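Long-range contact in N-acetyltransferase (Trypanosoma brucei, PDB 3I3G), which probably catalyses the transfer of an acetyl group from acetyl-CoA to D-glucosamine 6-phosphate, a step toward UDP-N-acetylglucosamine: residues I85-I99 against L121-L135. Residues are numbered along the deposited sequence; the frame is centred on the assembly and turned at random.
Sequences IQPKFTRGGRAVGHI and LCEISRSKGCYKVIL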
# COMPACT_ATOMS: atom_id res chain seq x y z
N ILE A 85 0.55 -7.40 -2.00
CA ILE A 85 0.53 -7.51 -3.45
C ILE A 85 -0.79 -6.99 -4.02
O ILE A 85 -1.85 -7.56 -3.77
CB ILE A 85 0.78 -8.95 -3.93
CG1 ILE A 85 2.19 -9.39 -3.51
CG2 ILE A 85 0.62 -9.05 -5.43
CD1 ILE A 85 2.57 -10.78 -3.99
N GLN A 86 -0.71 -5.91 -4.78
CA GLN A 86 -1.91 -5.26 -5.31
C GLN A 86 -1.98 -5.33 -6.83
O GLN A 86 -1.14 -4.75 -7.53
CB GLN A 86 -1.98 -3.81 -4.84
CG GLN A 86 -2.33 -3.66 -3.37
CD GLN A 86 -2.19 -2.23 -2.89
OE1 GLN A 86 -1.34 -1.48 -3.36
NE2 GLN A 86 -3.04 -1.84 -1.94
N PRO A 87 -2.99 -6.04 -7.35
CA PRO A 87 -3.22 -6.13 -8.78
C PRO A 87 -3.69 -4.79 -9.33
O PRO A 87 -4.43 -4.08 -8.65
CB PRO A 87 -4.34 -7.18 -8.90
CG PRO A 87 -4.43 -7.83 -7.56
CD PRO A 87 -3.99 -6.80 -6.58
N LYS A 88 -3.26 -4.45 -10.54
CA LYS A 88 -3.68 -3.21 -11.18
C LYS A 88 -4.41 -3.52 -12.48
O LYS A 88 -4.25 -4.59 -13.05
CB LYS A 88 -2.46 -2.33 -11.49
CG LYS A 88 -1.60 -2.00 -10.28
CD LYS A 88 -2.41 -1.29 -9.21
CE LYS A 88 -1.50 -0.56 -8.23
NZ LYS A 88 -0.80 0.58 -8.88
N PHE A 89 -5.23 -2.57 -12.94
CA PHE A 89 -5.88 -2.71 -14.23
C PHE A 89 -4.89 -2.39 -15.34
O PHE A 89 -5.00 -2.91 -16.46
CB PHE A 89 -7.09 -1.78 -14.33
CG PHE A 89 -8.20 -2.13 -13.39
CD1 PHE A 89 -8.49 -1.33 -12.30
CD2 PHE A 89 -8.96 -3.27 -13.59
CE1 PHE A 89 -9.51 -1.65 -11.43
CE2 PHE A 89 -9.98 -3.60 -12.72
CZ PHE A 89 -10.26 -2.79 -11.64
N THR A 90 -3.92 -1.54 -15.02
CA THR A 90 -2.93 -1.11 -15.99
C THR A 90 -1.85 -2.17 -16.21
O THR A 90 -1.84 -3.21 -15.55
CB THR A 90 -2.27 0.22 -15.56
OG1 THR A 90 -1.87 0.14 -14.19
CG2 THR A 90 -3.25 1.37 -15.73
N ARG A 91 -0.96 -1.89 -17.16
CA ARG A 91 0.09 -2.83 -17.54
C ARG A 91 -0.40 -4.28 -17.59
O ARG A 91 0.25 -5.19 -17.06
CB ARG A 91 1.30 -2.71 -16.61
CG ARG A 91 2.53 -3.42 -17.14
CD ARG A 91 3.80 -2.68 -16.75
NE ARG A 91 5.00 -3.41 -17.14
CZ ARG A 91 6.23 -2.94 -17.02
NH1 ARG A 91 7.27 -3.67 -17.40
NH2 ARG A 91 6.43 -1.73 -16.51
N GLY A 92 -1.53 -4.49 -18.24
CA GLY A 92 -2.04 -5.84 -18.49
C GLY A 92 -2.34 -6.63 -17.23
O GLY A 92 -2.37 -7.86 -17.27
N GLY A 93 -2.56 -5.94 -16.13
CA GLY A 93 -2.97 -6.59 -14.89
C GLY A 93 -1.84 -7.05 -13.99
O GLY A 93 -2.06 -7.76 -13.01
N ARG A 94 -0.61 -6.66 -14.33
CA ARG A 94 0.53 -7.02 -13.49
C ARG A 94 0.46 -6.28 -12.16
O ARG A 94 0.14 -5.09 -12.11
CB ARG A 94 1.85 -6.73 -14.21
CG ARG A 94 2.05 -7.59 -15.45
CD ARG A 94 3.47 -7.48 -15.98
NE ARG A 94 4.45 -8.05 -15.06
CZ ARG A 94 5.76 -8.03 -15.26
NH1 ARG A 94 6.58 -8.58 -14.38
NH2 ARG A 94 6.25 -7.46 -16.35
N ALA A 95 0.75 -6.99 -11.07
CA ALA A 95 0.59 -6.43 -9.73
C ALA A 95 1.79 -5.61 -9.28
O ALA A 95 2.87 -5.67 -9.88
CB ALA A 95 0.29 -7.54 -8.73
N VAL A 96 1.59 -4.85 -8.22
CA VAL A 96 2.67 -4.09 -7.59
C VAL A 96 2.90 -4.60 -6.18
O VAL A 96 1.96 -4.75 -5.40
CB VAL A 96 2.33 -2.59 -7.53
CG1 VAL A 96 3.35 -1.85 -6.67
CG2 VAL A 96 2.27 -2.00 -8.93
N GLY A 97 4.16 -4.89 -5.86
CA GLY A 97 4.52 -5.34 -4.52
C GLY A 97 4.79 -4.17 -3.58
O GLY A 97 5.72 -3.40 -3.80
N HIS A 98 3.96 -4.05 -2.55
CA HIS A 98 4.13 -2.99 -1.56
C HIS A 98 4.78 -3.54 -0.30
O HIS A 98 4.16 -4.33 0.43
CB HIS A 98 2.77 -2.38 -1.20
CG HIS A 98 2.09 -1.71 -2.35
ND1 HIS A 98 2.05 -0.34 -2.51
CD2 HIS A 98 1.41 -2.22 -3.41
CE1 HIS A 98 1.38 -0.04 -3.60
NE2 HIS A 98 0.98 -1.16 -4.17
N ILE A 99 6.02 -3.14 -0.04
CA ILE A 99 6.71 -3.55 1.17
C ILE A 99 6.45 -2.56 2.30
O ILE A 99 6.57 -1.35 2.11
CB ILE A 99 8.23 -3.70 0.94
CG1 ILE A 99 8.51 -4.89 0.02
CG2 ILE A 99 8.96 -3.87 2.26
CD1 ILE A 99 9.98 -5.16 -0.21
N LEU A 121 11.09 -10.79 0.13
CA LEU A 121 9.82 -10.21 -0.31
C LEU A 121 9.84 -9.89 -1.80
O LEU A 121 8.82 -9.99 -2.48
CB LEU A 121 9.50 -8.95 0.51
CG LEU A 121 9.25 -9.18 2.00
CD1 LEU A 121 8.72 -7.92 2.66
CD2 LEU A 121 8.29 -10.34 2.20
N CYS A 122 11.00 -9.50 -2.31
CA CYS A 122 11.15 -9.21 -3.73
C CYS A 122 10.95 -10.47 -4.56
O CYS A 122 10.36 -10.44 -5.63
CB CYS A 122 12.51 -8.58 -4.03
SG CYS A 122 12.66 -6.86 -3.53
N GLU A 123 11.47 -11.59 -4.06
CA GLU A 123 11.32 -12.87 -4.74
C GLU A 123 9.86 -13.29 -4.76
O GLU A 123 9.34 -13.73 -5.80
CB GLU A 123 12.18 -13.94 -4.07
CG GLU A 123 11.97 -15.34 -4.64
CD GLU A 123 12.14 -15.38 -6.15
OE1 GLU A 123 12.93 -14.58 -6.69
OE2 GLU A 123 11.47 -16.21 -6.80
N ILE A 124 9.18 -13.16 -3.63
CA ILE A 124 7.76 -13.46 -3.55
C ILE A 124 7.00 -12.60 -4.56
O ILE A 124 6.17 -13.10 -5.32
CB ILE A 124 7.20 -13.22 -2.14
CG1 ILE A 124 7.86 -14.18 -1.14
CG2 ILE A 124 5.69 -13.40 -2.13
CD1 ILE A 124 7.45 -13.94 0.29
N SER A 125 7.29 -11.30 -4.55
CA SER A 125 6.68 -10.38 -5.50
C SER A 125 6.89 -10.88 -6.93
O SER A 125 5.95 -10.93 -7.72
CB SER A 125 7.27 -8.98 -5.34
OG SER A 125 7.02 -8.48 -4.04
N ARG A 126 8.13 -11.23 -7.26
CA ARG A 126 8.45 -11.75 -8.59
C ARG A 126 7.55 -12.94 -8.93
O ARG A 126 7.00 -13.01 -10.03
CB ARG A 126 9.91 -12.19 -8.66
CG ARG A 126 10.91 -11.04 -8.67
CD ARG A 126 12.31 -11.56 -8.99
NE ARG A 126 13.31 -10.49 -8.98
CZ ARG A 126 14.07 -10.19 -7.94
NH1 ARG A 126 14.96 -9.20 -8.02
NH2 ARG A 126 13.96 -10.88 -6.81
N SER A 127 7.40 -13.86 -7.99
CA SER A 127 6.64 -15.09 -8.21
C SER A 127 5.18 -14.81 -8.52
O SER A 127 4.52 -15.60 -9.20
CB SER A 127 6.75 -16.01 -6.99
OG SER A 127 6.04 -15.48 -5.89
N LYS A 128 4.66 -13.69 -8.01
CA LYS A 128 3.26 -13.35 -8.20
C LYS A 128 3.04 -12.48 -9.43
O LYS A 128 1.93 -12.00 -9.68
CB LYS A 128 2.71 -12.65 -6.95
CG LYS A 128 2.60 -13.54 -5.72
CD LYS A 128 1.53 -14.60 -5.91
CE LYS A 128 1.21 -15.31 -4.60
NZ LYS A 128 2.40 -16.00 -4.03
N GLY A 129 4.10 -12.27 -10.21
CA GLY A 129 4.00 -11.52 -11.46
C GLY A 129 4.09 -10.02 -11.31
O GLY A 129 3.71 -9.27 -12.21
N CYS A 130 4.60 -9.55 -10.17
CA CYS A 130 4.78 -8.12 -9.95
C CYS A 130 5.81 -7.57 -10.92
O CYS A 130 6.82 -8.21 -11.20
CB CYS A 130 5.22 -7.84 -8.51
SG CYS A 130 3.95 -8.15 -7.25
N TYR A 131 5.57 -6.37 -11.44
CA TYR A 131 6.52 -5.73 -12.34
C TYR A 131 7.42 -4.76 -11.59
O TYR A 131 8.48 -4.36 -12.09
CB TYR A 131 5.80 -5.02 -13.49
CG TYR A 131 5.11 -3.73 -13.10
CD1 TYR A 131 5.77 -2.51 -13.19
CD2 TYR A 131 3.80 -3.73 -12.65
CE1 TYR A 131 5.14 -1.33 -12.84
CE2 TYR A 131 3.16 -2.56 -12.30
CZ TYR A 131 3.84 -1.36 -12.40
OH TYR A 131 3.21 -0.19 -12.04
N LYS A 132 7.01 -4.39 -10.38
CA LYS A 132 7.82 -3.52 -9.54
C LYS A 132 7.51 -3.73 -8.06
O LYS A 132 6.45 -4.23 -7.70
CB LYS A 132 7.59 -2.05 -9.91
CG LYS A 132 6.25 -1.49 -9.44
CD LYS A 132 6.15 0.01 -9.70
CE LYS A 132 4.81 0.55 -9.21
NZ LYS A 132 4.70 2.03 -9.40
N VAL A 133 8.46 -3.35 -7.21
CA VAL A 133 8.27 -3.35 -5.77
C VAL A 133 8.54 -1.95 -5.25
O VAL A 133 9.55 -1.33 -5.59
CB VAL A 133 9.21 -4.34 -5.06
CG1 VAL A 133 9.03 -4.26 -3.56
CG2 VAL A 133 8.97 -5.76 -5.56
N ILE A 134 7.62 -1.43 -4.44
CA ILE A 134 7.77 -0.09 -3.90
C ILE A 134 7.62 -0.07 -2.39
O ILE A 134 6.98 -0.94 -1.80
CB ILE A 134 6.75 0.89 -4.52
CG1 ILE A 134 5.32 0.38 -4.30
CG2 ILE A 134 7.03 1.08 -6.00
CD1 ILE A 134 4.25 1.34 -4.79
N LEU A 135 8.23 0.93 -1.76
CA LEU A 135 8.16 1.10 -0.32
C LEU A 135 8.50 2.54 0.04
O LEU A 135 9.10 3.26 -0.75
CB LEU A 135 9.11 0.13 0.37
CG LEU A 135 10.59 0.21 -0.01
CD1 LEU A 135 11.26 1.39 0.68
CD2 LEU A 135 11.30 -1.08 0.34
O HOH W 1 0.67 -0.80 -13.61
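Tyr-131 turns one face of its ring to Arg-91, whose CD sits 4.1 Å from the ring centroid in a CH-pi contact, guanidinium and ring planes only 23° apart. This is one end of the beta-alpha-beta unit of the GNAT fold, where strand 96-104, helix 113-127 and strand 132-137 follow one another and the two strands pair in parallel. The same ring also meets Val-96, CE2 lying 3.5 Å from CG2, with Tyr-131 CG set between its backbone N and carbonyl carbon (chi1 74°). Tyr-131 CB sits over one face of the Arg-94 guanidinium, whose rotation is fixed by a nearly straight bond from NE to Gly-129 O, 3.2 Å, close to the guanidinium plane. Gly-129, at positive phi, is the C-prime residue of the Schellman motif that ends the helix. Farther along, Gly-97 N donates to Lys-132 O and Gly-97 O accepts from Ile-134 N at 2.8 Å. Beyond strand 132-137 the sheet continues antiparallel into the second subunit. On the face that helix 113-127 covers, Ile-99 CD1 touches both Leu-121 CB and Val-133 CG1, while on the other face of the sheet Ile-134 CG1 lies over the His-98 ring, 4.2 Å from its centroid.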